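Local atomic coordinates of LPP20 lipofamily protein (PDB entry 4KZS), a protein that is of unknown function but is secreted by Helicobacter pylori and may be connected with the outer-membrane Tol-Pal system. Residues Tyr21-Ala26 / Ile94-Val99; Asn82-Asn87 / Arg98-Gln103; Thr183-Ser188 / Lys216-Thr221; Phe220-Asn225 / Gly241-Asn246. One frame throughout, in Å; residues are numbered along the deposited sequence.

In the fold
The four contacts form two pairs at opposite ends of an elongated chain. Contacts 1 and 2, with centres about 11 Å apart, build one antiparallel sheet: strand 94-102 lies in the middle, flanked by 19-26 in contact 1 and 84-91 in contact 2, and both contacts use Arg98 and Val99. Contacts 3 and 4, likewise about 11 Å apart between centres, belong to the C-terminal region, share Phe220 and Thr221, and meet where Asn217 OD1 lies 3.1 Å from Ser223 OG. The centres of contacts 1 and 3 are about 62 Å apart, and the two pairs lie on opposite sides of the chain's centre.

Contact 1 of 4, residues Tyr21-Ala26 / Ile94-Val99; sequences YGSGSA and IYYTRV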
loop_
_atom_site.group_PDB
_atom_site.type_symbol
_atom_site.label_atom_id
_atom_site.label_comp_id
_atom_site.label_asym_id
_atom_site.label_seq_id
_atom_site.Cartn_x
_atom_site.Cartn_y
_atom_site.Cartn_z
ATOM N N TYR A 21 -28.998 1.778 -5.660
ATOM C CA TYR A 21 -29.552 0.821 -4.701
ATOM C C TYR A 21 -28.762 -0.479 -4.545
ATOM O O TYR A 21 -28.000 -0.861 -5.416
ATOM C CB TYR A 21 -30.983 0.527 -5.115
ATOM C CG TYR A 21 -31.876 1.735 -4.931
ATOM C CD1 TYR A 21 -31.925 2.735 -5.869
ATOM C CD2 TYR A 21 -32.606 1.896 -3.790
ATOM C CE1 TYR A 21 -32.703 3.858 -5.673
ATOM C CE2 TYR A 21 -33.377 3.009 -3.599
ATOM C CZ TYR A 21 -33.425 3.977 -4.534
ATOM O OH TYR A 21 -34.245 5.066 -4.308
ATOM N N GLY A 22 -28.976 -1.182 -3.447
ATOM C CA GLY A 22 -28.388 -2.477 -3.230
ATOM C C GLY A 22 -29.272 -3.193 -2.224
ATOM O O GLY A 22 -29.961 -2.519 -1.422
ATOM N N SER A 23 -29.260 -4.532 -2.229
ATOM C CA SER A 23 -30.197 -5.291 -1.391
ATOM C C SER A 23 -29.704 -6.721 -1.206
ATOM O O SER A 23 -28.996 -7.257 -2.066
ATOM C CB SER A 23 -31.552 -5.355 -2.059
ATOM O OG SER A 23 -31.342 -5.869 -3.349
ATOM N N GLY A 24 -30.098 -7.345 -0.105
ATOM C CA GLY A 24 -29.489 -8.594 0.234
ATOM C C GLY A 24 -30.387 -9.244 1.242
ATOM O O GLY A 24 -31.189 -8.561 1.878
ATOM N N SER A 25 -30.244 -10.555 1.380
ATOM C CA SER A 25 -31.066 -11.373 2.286
ATOM C C SER A 25 -30.220 -12.487 2.870
ATOM O O SER A 25 -29.365 -13.107 2.188
ATOM C CB SER A 25 -32.234 -12.006 1.542
ATOM O OG SER A 25 -31.838 -12.567 0.295
ATOM N N ALA A 26 -30.467 -12.743 4.139
ATOM C CA ALA A 26 -29.616 -13.633 4.907
ATOM C C ALA A 26 -30.364 -14.129 6.126
ATOM O O ALA A 26 -31.378 -13.549 6.533
ATOM C CB ALA A 26 -28.358 -12.889 5.336
ATOM N N ILE A 94 -35.582 -15.492 7.604
ATOM C CA ILE A 94 -34.730 -14.741 6.718
ATOM C C ILE A 94 -34.938 -13.229 6.841
ATOM O O ILE A 94 -36.060 -12.748 7.059
ATOM C CB ILE A 94 -34.796 -15.225 5.278
ATOM C CG1 ILE A 94 -36.039 -14.719 4.630
ATOM C CG2 ILE A 94 -34.736 -16.752 5.212
ATOM C CD1 ILE A 94 -35.829 -14.561 3.149
ATOM N N TYR A 95 -33.827 -12.501 6.750
ATOM C CA TYR A 95 -33.844 -11.056 6.833
ATOM C C TYR A 95 -33.545 -10.461 5.469
ATOM O O TYR A 95 -32.851 -11.084 4.619
ATOM C CB TYR A 95 -32.838 -10.593 7.865
ATOM C CG TYR A 95 -33.057 -11.227 9.208
ATOM C CD1 TYR A 95 -32.850 -12.608 9.411
ATOM C CD2 TYR A 95 -33.476 -10.445 10.295
ATOM C CE1 TYR A 95 -33.078 -13.185 10.666
ATOM C CE2 TYR A 95 -33.704 -11.001 11.551
ATOM C CZ TYR A 95 -33.503 -12.359 11.729
ATOM O OH TYR A 95 -33.748 -12.842 12.987
ATOM N N TYR A 96 -34.083 -9.268 5.253
ATOM C CA TYR A 96 -33.860 -8.564 4.005
ATOM C C TYR A 96 -33.540 -7.143 4.385
ATOM O O TYR A 96 -34.149 -6.576 5.316
ATOM C CB TYR A 96 -35.127 -8.617 3.130
ATOM C CG TYR A 96 -35.109 -7.709 1.914
ATOM C CD1 TYR A 96 -34.621 -8.148 0.696
ATOM C CD2 TYR A 96 -35.624 -6.409 1.976
ATOM C CE1 TYR A 96 -34.626 -7.314 -0.421
ATOM C CE2 TYR A 96 -35.638 -5.583 0.854
ATOM C CZ TYR A 96 -35.134 -6.051 -0.319
ATOM O OH TYR A 96 -35.142 -5.239 -1.389
ATOM N N THR A 97 -32.591 -6.560 3.663
ATOM C CA THR A 97 -32.151 -5.171 3.877
ATOM C C THR A 97 -31.966 -4.563 2.484
ATOM O O THR A 97 -31.452 -5.222 1.515
ATOM C CB THR A 97 -30.822 -5.114 4.666
ATOM O OG1 THR A 97 -30.982 -5.741 5.949
ATOM C CG2 THR A 97 -30.391 -3.700 4.937
ATOM N N ARG A 98 -32.422 -3.331 2.329
ATOM C CA ARG A 98 -32.080 -2.649 1.105
ATOM C C ARG A 98 -31.526 -1.258 1.463
ATOM O O ARG A 98 -31.993 -0.640 2.398
ATOM C CB ARG A 98 -33.321 -2.592 0.260
ATOM C CG ARG A 98 -33.199 -1.812 -1.027
ATOM C CD ARG A 98 -34.562 -1.141 -1.117
ATOM N NE ARG A 98 -35.043 -1.270 -2.456
ATOM C CZ ARG A 98 -36.094 -0.649 -2.929
ATOM N NH1 ARG A 98 -36.854 0.111 -2.154
ATOM N NH2 ARG A 98 -36.394 -0.847 -4.185
ATOM N N VAL A 99 -30.517 -0.807 0.728
ATOM C CA VAL A 99 -29.755 0.366 1.069
ATOM C C VAL A 99 -29.579 1.132 -0.185
ATOM O O VAL A 99 -29.741 0.605 -1.259
ATOM C CB VAL A 99 -28.340 0.051 1.565
ATOM C CG1 VAL A 99 -28.390 -0.726 2.843
ATOM C CG2 VAL A 99 -27.626 -0.809 0.568
#
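Tyr96 brings the end of its ring obliquely against Ser23, its OH 3.7 Å from Ser23 CB. Its CG is anti to the backbone N (chi1 169°), which swings the ring across to the neighbouring strand, where a residue as small as serine accommodates it. Farther along, Tyr21 CD2 stands 4.2 Å above the guanidinium plane of Arg98, offset toward its rim, while Tyr21 OH bonds to Arg100. Arg98 NH1 turns toward Asn87 OD1 of strand 84-91, an oxygen less surely placed. Ser25 OG reaches instead to Lys35.

The backbones run antiparallel and exchange bonds in both directions at three pairs, Gly22 with Val99, Gly24 with Thr97 and Ala26 with Tyr95; Tyr95 N to Ala26 O is 2.7 Å. That same carbonyl oxygen lies at the edge of the Tyr95 ring, in its plane, with Tyr95 CD1 3.4 Å from Ala26 O.

Gly22, Gly24 and Ala26 share their face with Val99, Thr97 and Tyr95. Helix 29-53 packs here, and residues with little or no side chain suit its close approach. Thr97 OG1 bonds to Ser32 of that helix. Cohesion between the strands therefore comes mainly from six main-chain bonds, with aromatic and aliphatic contacts added on one face.

Contact 2 of 4, residues Asn82-Asn87 / Arg98-Gln103; sequences NVEIVN and RVRINQ
Glu84 and Arg100 bond backbone to backbone in both directions, but by Arg98 the antiparallel register has slipped one residue, and Arg98 O accepts from both Val86 N (2.7 Å) and Asn87 N (3.3 Å), which approach from the same face of its plane.

The extra residue brings Val86 over the arginine stems. Its CG2 lies 3.4 Å from Arg100 CD and its CG1 close to the Arg98 guanidinium, so a branched apolar side chain fits between the two long chains. Arg100 runs extended from CG to NE and forms a salt bridge with Glu84, NE to OE2 2.7 Å. OE2 sits in the guanidinium plane yet is met 41° above the carboxylate's own plane, and the second bond from NH2 is weak. Tyr19 completes this polar patch: its hydroxyl bonds to Glu84 OE1 and its ring makes a cation-pi contact with Arg100.

Apolar residues gather on the other face. Val83 CG2 meets Val99 CB at 4.0 Å, Val83 CG1 meets Ile101 CD1 at 4.1 Å, and Ile85 CD1 lies 3.6 Å from Val99 CG1. Leu37, Leu40 and Ile44 of helix 29-53 adjoin this face. Val86 and Asn87 together face Arg98, a classic beta bulge, here in a strongly twisted beta hairpin packed on a helix.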
loop_
_atom_site.group_PDB
_atom_site.type_symbol
_atom_site.label_atom_id
_atom_site.label_comp_id
_atom_site.label_asym_id
_atom_site.label_seq_id
_atom_site.Cartn_x
_atom_site.Cartn_y
_atom_site.Cartn_z
ATOM N N ASN A 82 -21.596 5.886 5.725
ATOM C CA ASN A 82 -22.805 5.664 6.446
ATOM C C ASN A 82 -23.927 6.090 5.411
ATOM O O ASN A 82 -24.145 7.344 5.184
ATOM C CB ASN A 82 -22.826 6.624 7.594
ATOM C CG ASN A 82 -22.674 8.081 7.131
ATOM O OD1 ASN A 82 -23.688 8.715 6.734
ATOM N ND2 ASN A 82 -21.420 8.623 7.157
ATOM N N VAL A 83 -24.577 5.063 4.805
ATOM C CA VAL A 83 -25.502 5.111 3.661
ATOM C C VAL A 83 -26.906 4.841 4.208
ATOM O O VAL A 83 -27.026 4.330 5.321
ATOM C CB VAL A 83 -25.195 3.926 2.688
ATOM C CG1 VAL A 83 -23.711 3.743 2.490
ATOM C CG2 VAL A 83 -25.753 2.572 3.188
ATOM N N GLU A 84 -27.969 5.070 3.439
ATOM C CA GLU A 84 -29.335 4.887 3.981
ATOM C C GLU A 84 -29.927 3.466 3.926
ATOM O O GLU A 84 -29.747 2.725 2.948
ATOM C CB GLU A 84 -30.301 5.829 3.307
ATOM C CG GLU A 84 -29.723 7.162 2.889
ATOM C CD GLU A 84 -30.760 8.014 2.203
ATOM O OE1 GLU A 84 -30.523 9.246 2.098
ATOM O OE2 GLU A 84 -31.819 7.459 1.788
ATOM N N ILE A 85 -30.627 3.094 4.992
ATOM C CA ILE A 85 -31.425 1.857 5.033
ATOM C C ILE A 85 -32.848 2.130 4.522
ATOM O O ILE A 85 -33.597 2.893 5.113
ATOM C CB ILE A 85 -31.513 1.280 6.456
ATOM C CG1 ILE A 85 -30.122 1.027 7.047
ATOM C CG2 ILE A 85 -32.303 -0.017 6.446
ATOM C CD1 ILE A 85 -29.308 0.014 6.285
ATOM N N VAL A 86 -33.214 1.555 3.397
ATOM C CA VAL A 86 -34.522 1.844 2.842
ATOM C C VAL A 86 -35.536 0.762 3.181
ATOM O O VAL A 86 -36.710 1.046 3.222
ATOM C CB VAL A 86 -34.443 2.108 1.336
ATOM C CG1 VAL A 86 -35.829 2.101 0.696
ATOM C CG2 VAL A 86 -33.821 3.466 1.113
ATOM N N ASN A 87 -35.112 -0.476 3.394
ATOM C CA ASN A 87 -36.064 -1.495 3.783
ATOM C C ASN A 87 -35.421 -2.456 4.719
ATOM O O ASN A 87 -34.220 -2.734 4.604
ATOM C CB ASN A 87 -36.603 -2.260 2.567
ATOM C CG ASN A 87 -37.384 -1.359 1.601
ATOM O OD1 ASN A 87 -36.857 -0.864 0.576
ATOM N ND2 ASN A 87 -38.612 -1.096 1.942
ATOM N N ARG A 98 -32.422 -3.331 2.329
ATOM C CA ARG A 98 -32.080 -2.649 1.105
ATOM C C ARG A 98 -31.526 -1.258 1.463
ATOM O O ARG A 98 -31.993 -0.640 2.398
ATOM C CB ARG A 98 -33.321 -2.592 0.260
ATOM C CG ARG A 98 -33.199 -1.812 -1.027
ATOM C CD ARG A 98 -34.562 -1.141 -1.117
ATOM N NE ARG A 98 -35.043 -1.270 -2.456
ATOM C CZ ARG A 98 -36.094 -0.649 -2.929
ATOM N NH1 ARG A 98 -36.854 0.111 -2.154
ATOM N NH2 ARG A 98 -36.394 -0.847 -4.185
ATOM N N VAL A 99 -30.517 -0.807 0.728
ATOM C CA VAL A 99 -29.755 0.366 1.069
ATOM C C VAL A 99 -29.579 1.132 -0.185
ATOM O O VAL A 99 -29.741 0.605 -1.259
ATOM C CB VAL A 99 -28.340 0.051 1.565
ATOM C CG1 VAL A 99 -28.390 -0.726 2.843
ATOM C CG2 VAL A 99 -27.626 -0.809 0.568
ATOM N N ARG A 100 -29.325 2.424 -0.038
ATOM C CA ARG A 100 -29.058 3.282 -1.166
ATOM C C ARG A 100 -28.138 4.399 -0.762
ATOM O O ARG A 100 -27.888 4.646 0.453
ATOM C CB ARG A 100 -30.347 3.862 -1.670
ATOM C CG ARG A 100 -31.021 4.768 -0.667
ATOM C CD ARG A 100 -32.257 5.353 -1.298
ATOM N NE ARG A 100 -32.795 6.452 -0.493
ATOM C CZ ARG A 100 -33.724 7.306 -0.942
ATOM N NH1 ARG A 100 -34.245 7.183 -2.156
ATOM N NH2 ARG A 100 -34.154 8.269 -0.176
ATOM N N ILE A 101 -27.627 5.100 -1.765
ATOM C CA ILE A 101 -26.770 6.249 -1.487
ATOM C C ILE A 101 -26.884 7.179 -2.610
ATOM O O ILE A 101 -26.982 6.746 -3.756
ATOM C CB ILE A 101 -25.299 5.866 -1.372
ATOM C CG1 ILE A 101 -24.490 7.062 -0.892
ATOM C CG2 ILE A 101 -24.743 5.289 -2.695
ATOM C CD1 ILE A 101 -23.148 6.678 -0.258
ATOM N N ASN A 102 -26.890 8.458 -2.259
ATOM C CA ASN A 102 -26.911 9.566 -3.190
ATOM C C ASN A 102 -25.670 9.559 -4.080
ATOM O O ASN A 102 -24.561 9.507 -3.608
ATOM C CB ASN A 102 -26.937 10.834 -2.372
ATOM C CG ASN A 102 -27.036 12.051 -3.235
ATOM O OD1 ASN A 102 -26.035 12.531 -3.763
ATOM N ND2 ASN A 102 -28.243 12.565 -3.385
ATOM N N GLN A 103 -25.841 9.592 -5.372
ATOM C CA GLN A 103 -24.680 9.601 -6.239
ATOM C C GLN A 103 -23.728 10.710 -5.923
ATOM O O GLN A 103 -22.505 10.480 -5.887
ATOM C CB GLN A 103 -25.077 9.652 -7.695
ATOM C CG GLN A 103 -25.368 8.261 -8.202
ATOM C CD GLN A 103 -25.579 8.214 -9.691
ATOM O OE1 GLN A 103 -26.673 8.533 -10.189
ATOM N NE2 GLN A 103 -24.532 7.814 -10.421
#

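Contact 3 of 4, residues Thr183-Ser188 / Lys216-Thr221; sequences TFDNNS and KNEVFT
Asp185 OD1 takes the backbone N of Val219 at 3.2 Å, nearly along its C-O axis, while the other oxygen of the same carboxylate closes an Asx turn: OD2 accepts from Asn187 N at 2.9 Å, on the anti side, with a weak further bond from Ser188 N. The turn lies just beyond strand 179-182, where the chain heads for helix 190-200. The facing segment 216-221 follows strand 214-215, so the two segments carry on, in roughly the same direction, from neighbouring strands of a small parallel sheet.

Hydrogen bonds across the contact are few. With chi1 at 66°, Asp185 CG sits between its own backbone N and carbonyl carbon, and OD1 can turn to the other segment. One carboxylate thus shapes its own loop and ties it to a second, a role well suited to aspartate's short side chain. Asn217 ND2 gives only weak bonds, to Thr183 O and to Ile215 O; its OD1 has the stronger partner, Ser223 OG.

Packing and ring contacts complete the account. Glu218 CG rests against Asp185 CB at 4.0 Å. Leu196 of helix 190-200 touches both Asn217 and Val219, while Lys193 makes a cation-pi contact with Phe184. The Asn217 amide is stacked on the Phe184 ring, their planes 12° apart. Separately, Asn217 CB makes a CH-pi contact 3.9 Å from the Phe184 ring centroid, almost exactly on the ring normal.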
loop_
_atom_site.group_PDB
_atom_site.type_symbol
_atom_site.label_atom_id
_atom_site.label_comp_id
_atom_site.label_asym_id
_atom_site.label_seq_id
_atom_site.Cartn_x
_atom_site.Cartn_y
_atom_site.Cartn_z
ATOM N N THR A 183 26.917 -0.839 4.187
ATOM C CA THR A 183 28.263 -1.028 4.724
ATOM C C THR A 183 28.521 -2.480 5.143
ATOM O O THR A 183 27.601 -3.206 5.534
ATOM C CB THR A 183 28.504 -0.071 5.918
ATOM O OG1 THR A 183 28.138 1.264 5.539
ATOM C CG2 THR A 183 29.966 -0.065 6.364
ATOM N N PHE A 184 29.782 -2.888 5.045
ATOM C CA PHE A 184 30.237 -4.139 5.628
ATOM C C PHE A 184 31.466 -3.987 6.563
ATOM O O PHE A 184 32.015 -2.889 6.722
ATOM C CB PHE A 184 30.509 -5.125 4.512
ATOM C CG PHE A 184 29.284 -5.823 4.002
ATOM C CD1 PHE A 184 28.262 -5.115 3.383
ATOM C CD2 PHE A 184 29.177 -7.216 4.103
ATOM C CE1 PHE A 184 27.142 -5.785 2.895
ATOM C CE2 PHE A 184 28.069 -7.896 3.610
ATOM C CZ PHE A 184 27.046 -7.175 3.010
ATOM N N ASP A 185 31.881 -5.093 7.186
ATOM C CA ASP A 185 33.017 -5.110 8.123
ATOM C C ASP A 185 34.384 -5.281 7.437
ATOM O O ASP A 185 34.482 -5.861 6.352
ATOM C CB ASP A 185 32.808 -6.192 9.200
ATOM C CG ASP A 185 32.832 -7.613 8.635
ATOM O OD1 ASP A 185 31.749 -8.207 8.413
ATOM O OD2 ASP A 185 33.940 -8.143 8.418
ATOM N N ASN A 186 35.431 -4.786 8.095
ATOM C CA ASN A 186 36.813 -4.859 7.597
ATOM C C ASN A 186 37.231 -6.204 6.977
ATOM O O ASN A 186 38.194 -6.265 6.205
ATOM C CB ASN A 186 37.755 -4.155 8.584
ATOM C CG ASN A 186 37.617 -2.643 8.547
ATOM O OD1 ASN A 186 37.966 -2.006 7.553
ATOM N ND2 ASN A 186 37.118 -2.060 9.637
ATOM N N ASN A 187 36.506 -7.269 7.310
ATOM C CA ASN A 187 36.791 -8.608 6.790
ATOM C C ASN A 187 35.736 -9.290 5.923
ATOM O O ASN A 187 35.846 -9.326 4.698
ATOM C CB ASN A 187 37.029 -9.408 8.083
ATOM C CG ASN A 187 37.174 -10.902 7.838
ATOM O OD1 ASN A 187 38.219 -11.372 7.398
ATOM N ND2 ASN A 187 36.123 -11.654 8.137
ATOM N N SER A 188 34.714 -9.839 6.574
ATOM C CA SER A 188 33.619 -10.515 5.895
ATOM C C SER A 188 34.127 -11.304 4.708
ATOM O O SER A 188 35.307 -11.648 4.623
ATOM C CB SER A 188 32.560 -9.501 5.440
ATOM O OG SER A 188 32.727 -8.274 6.101
ATOM N N LYS A 216 24.545 -1.168 8.245
ATOM C CA LYS A 216 25.805 -1.833 8.562
ATOM C C LYS A 216 25.616 -3.355 8.622
ATOM O O LYS A 216 24.515 -3.882 8.775
ATOM C CB LYS A 216 26.400 -1.268 9.855
ATOM C CG LYS A 216 26.488 0.262 9.865
ATOM C CD LYS A 216 27.509 0.811 10.866
ATOM C CE LYS A 216 27.255 2.298 11.152
ATOM N NZ LYS A 216 28.352 2.999 11.882
ATOM N N ASN A 217 26.702 -4.063 8.413
ATOM C CA ASN A 217 26.664 -5.504 8.419
ATOM C C ASN A 217 27.950 -6.018 9.026
ATOM O O ASN A 217 28.979 -5.325 9.053
ATOM C CB ASN A 217 26.509 -6.082 7.009
ATOM C CG ASN A 217 25.084 -6.043 6.511
ATOM O OD1 ASN A 217 24.374 -7.062 6.540
ATOM N ND2 ASN A 217 24.663 -4.883 6.004
ATOM N N GLU A 218 27.869 -7.237 9.521
ATOM C CA GLU A 218 28.990 -7.921 10.075
ATOM C C GLU A 218 28.457 -9.322 9.761
ATOM O O GLU A 218 27.265 -9.589 9.939
ATOM C CB GLU A 218 29.228 -7.655 11.563
ATOM C CG GLU A 218 29.818 -6.287 11.863
ATOM C CD GLU A 218 29.973 -6.035 13.351
ATOM O OE1 GLU A 218 29.448 -6.839 14.150
ATOM O OE2 GLU A 218 30.616 -5.030 13.722
ATOM N N VAL A 219 29.288 -10.155 9.143
ATOM C CA VAL A 219 28.922 -11.540 8.881
ATOM C C VAL A 219 29.988 -12.340 9.574
ATOM O O VAL A 219 31.181 -12.117 9.349
ATOM C CB VAL A 219 28.922 -11.930 7.379
ATOM C CG1 VAL A 219 28.723 -13.434 7.198
ATOM C CG2 VAL A 219 27.845 -11.191 6.599
ATOM N N PHE A 220 29.537 -13.255 10.421
ATOM C CA PHE A 220 30.401 -14.164 11.158
ATOM C C PHE A 220 30.303 -15.406 10.266
ATOM O O PHE A 220 31.276 -15.819 9.644
ATOM C CB PHE A 220 30.027 -14.118 12.636
ATOM C CG PHE A 220 30.182 -12.747 13.265
ATOM C CD1 PHE A 220 31.440 -12.164 13.394
ATOM C CD2 PHE A 220 29.070 -12.041 13.740
ATOM C CE1 PHE A 220 31.588 -10.911 13.987
ATOM C CE2 PHE A 220 29.213 -10.785 14.328
ATOM C CZ PHE A 220 30.476 -10.225 14.463
ATOM N N THR A 221 29.096 -15.960 10.223
ATOM C CA THR A 221 28.665 -17.108 9.410
ATOM C C THR A 221 27.228 -16.801 8.994
ATOM O O THR A 221 26.674 -17.387 8.040
ATOM C CB THR A 221 28.668 -18.348 10.341
ATOM O OG1 THR A 221 28.010 -19.462 9.703
ATOM C CG2 THR A 221 27.967 -18.052 11.654
#

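Contact 4 of 4, residues Phe220-Asn225 / Gly241-Asn246; sequences FTDSAN and GTPVLN
Asp222 and Gly241 bring two irregular loop segments together, CA to CA 4.4 Å, and from there the chains diverge, 220-225 leading off toward Asn225 and 241-246 toward Asn246. No hydrogen bond crosses between them, and they bury little surface. Gly241 is extended at this point, although the carbon positions beside Asp222 are too tight in the model to be trusted in detail.

Asp222 carries most of the contact. Its CG lies anti to the carbonyl carbon (chi1 -51°), which directs the carboxylate onto Thr242, the two side chains crossing at about a right angle. OD1 is 3.3 Å from Thr242 N, but the angle is poor for a hydrogen bond, and the methyl CG2 of Thr242 lies against the same oxygen. OD2 comes within 3.7 Å of Pro243 N, which has no hydrogen to offer. Beside it, Thr221 OG1 gives a weak bond to Asp222 OD2 (3.3 Å) and also abuts the branched end of Leu245, with both Leu245 CG and CD2 at 3.8 Å from Thr221 OG1.

Acidic neighbours lie close by. Glu250 brings OE2 near Asp222 OD1, a pairing of like charges that might favour a proton on one of them. Glu253 of helix 252-262 touches Asp222 and Thr242, and accepts from Ser223 N. Taken together, this is a sparse loop-to-loop surface contact beside helix 252-262, in the C-terminal domain whose family belongs with the TolB N-terminal domains.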
loop_
_atom_site.group_PDB
_atom_site.type_symbol
_atom_site.label_atom_id
_atom_site.label_comp_id
_atom_site.label_asym_id
_atom_site.label_seq_id
_atom_site.Cartn_x
_atom_site.Cartn_y
_atom_site.Cartn_z
ATOM N N PHE A 220 29.537 -13.255 10.421
ATOM C CA PHE A 220 30.401 -14.164 11.158
ATOM C C PHE A 220 30.303 -15.406 10.266
ATOM O O PHE A 220 31.276 -15.819 9.644
ATOM C CB PHE A 220 30.027 -14.118 12.636
ATOM C CG PHE A 220 30.182 -12.747 13.265
ATOM C CD1 PHE A 220 31.440 -12.164 13.394
ATOM C CD2 PHE A 220 29.070 -12.041 13.740
ATOM C CE1 PHE A 220 31.588 -10.911 13.987
ATOM C CE2 PHE A 220 29.213 -10.785 14.328
ATOM C CZ PHE A 220 30.476 -10.225 14.463
ATOM N N THR A 221 29.096 -15.960 10.223
ATOM C CA THR A 221 28.665 -17.108 9.410
ATOM C C THR A 221 27.228 -16.801 8.994
ATOM O O THR A 221 26.674 -17.387 8.040
ATOM C CB THR A 221 28.668 -18.348 10.341
ATOM O OG1 THR A 221 28.010 -19.462 9.703
ATOM C CG2 THR A 221 27.967 -18.052 11.654
ATOM N N ASP A 222 26.653 -15.856 9.744
ATOM C CA ASP A 222 25.298 -15.416 9.590
ATOM C C ASP A 222 25.189 -13.976 10.109
ATOM O O ASP A 222 25.704 -13.658 11.189
ATOM C CB ASP A 222 24.398 -16.383 10.334
ATOM C CG ASP A 222 24.667 -17.845 9.950
ATOM O OD1 ASP A 222 24.503 -18.230 8.776
ATOM O OD2 ASP A 222 25.051 -18.614 10.833
ATOM N N SER A 223 24.528 -13.109 9.329
ATOM C CA SER A 223 24.673 -11.633 9.457
ATOM C C SER A 223 24.127 -10.984 10.710
ATOM O O SER A 223 23.480 -11.633 11.488
ATOM C CB SER A 223 24.105 -10.887 8.246
ATOM O OG SER A 223 24.110 -9.479 8.501
ATOM N N ALA A 224 24.420 -9.687 10.848
ATOM C CA ALA A 224 24.073 -8.815 11.966
ATOM C C ALA A 224 23.942 -7.394 11.387
ATOM O O ALA A 224 24.936 -6.785 10.946
ATOM C CB ALA A 224 25.140 -8.852 13.065
ATOM N N ASN A 225 22.716 -6.861 11.406
ATOM C CA ASN A 225 22.354 -5.747 10.530
ATOM C C ASN A 225 21.877 -4.493 11.218
ATOM O O ASN A 225 20.946 -4.552 11.977
ATOM C CB ASN A 225 21.251 -6.208 9.579
ATOM C CG ASN A 225 21.206 -7.726 9.409
ATOM O OD1 ASN A 225 21.256 -8.469 10.370
ATOM N ND2 ASN A 225 21.110 -8.182 8.182
ATOM N N GLY A 241 20.498 -15.207 11.573
ATOM C CA GLY A 241 21.441 -16.348 11.516
ATOM C C GLY A 241 20.815 -17.616 10.953
ATOM O O GLY A 241 19.607 -17.767 11.006
ATOM N N THR A 242 21.631 -18.506 10.392
ATOM C CA THR A 242 21.224 -19.872 10.007
ATOM C C THR A 242 22.327 -20.952 9.925
ATOM O O THR A 242 22.800 -21.269 8.822
ATOM C CB THR A 242 20.658 -19.711 8.584
ATOM O OG1 THR A 242 20.395 -21.011 8.030
ATOM C CG2 THR A 242 21.655 -18.964 7.669
ATOM N N PRO A 243 22.725 -21.545 11.073
ATOM C CA PRO A 243 23.793 -22.560 11.043
ATOM C C PRO A 243 23.398 -23.839 10.293
ATOM O O PRO A 243 22.804 -24.754 10.870
ATOM C CB PRO A 243 24.074 -22.838 12.529
ATOM C CG PRO A 243 22.823 -22.451 13.225
ATOM C CD PRO A 243 22.242 -21.303 12.443
ATOM N N VAL A 244 23.713 -23.874 9.001
ATOM C CA VAL A 244 23.479 -25.061 8.172
ATOM C C VAL A 244 24.747 -25.377 7.366
ATOM O O VAL A 244 24.755 -26.313 6.561
ATOM C CB VAL A 244 22.251 -24.891 7.234
ATOM C CG1 VAL A 244 21.790 -26.244 6.690
ATOM C CG2 VAL A 244 21.097 -24.195 7.951
ATOM N N LEU A 245 25.815 -24.618 7.630
ATOM C CA LEU A 245 27.022 -24.585 6.790
ATOM C C LEU A 245 27.234 -25.810 5.890
ATOM O O LEU A 245 27.655 -26.893 6.336
ATOM C CB LEU A 245 28.281 -24.254 7.607
ATOM C CG LEU A 245 28.428 -22.793 8.021
ATOM C CD1 LEU A 245 27.339 -22.399 9.019
ATOM C CD2 LEU A 245 29.830 -22.559 8.578
ATOM N N ASN A 246 26.884 -25.603 4.624
ATOM C CA ASN A 246 27.016 -26.585 3.565
ATOM C C ASN A 246 27.628 -25.898 2.345
ATOM O O ASN A 246 27.312 -26.242 1.198
ATOM C CB ASN A 246 25.646 -27.178 3.198
ATOM C CG ASN A 246 24.993 -27.943 4.342
ATOM O OD1 ASN A 246 23.791 -28.194 4.311
ATOM N ND2 ASN A 246 25.775 -28.315 5.349
#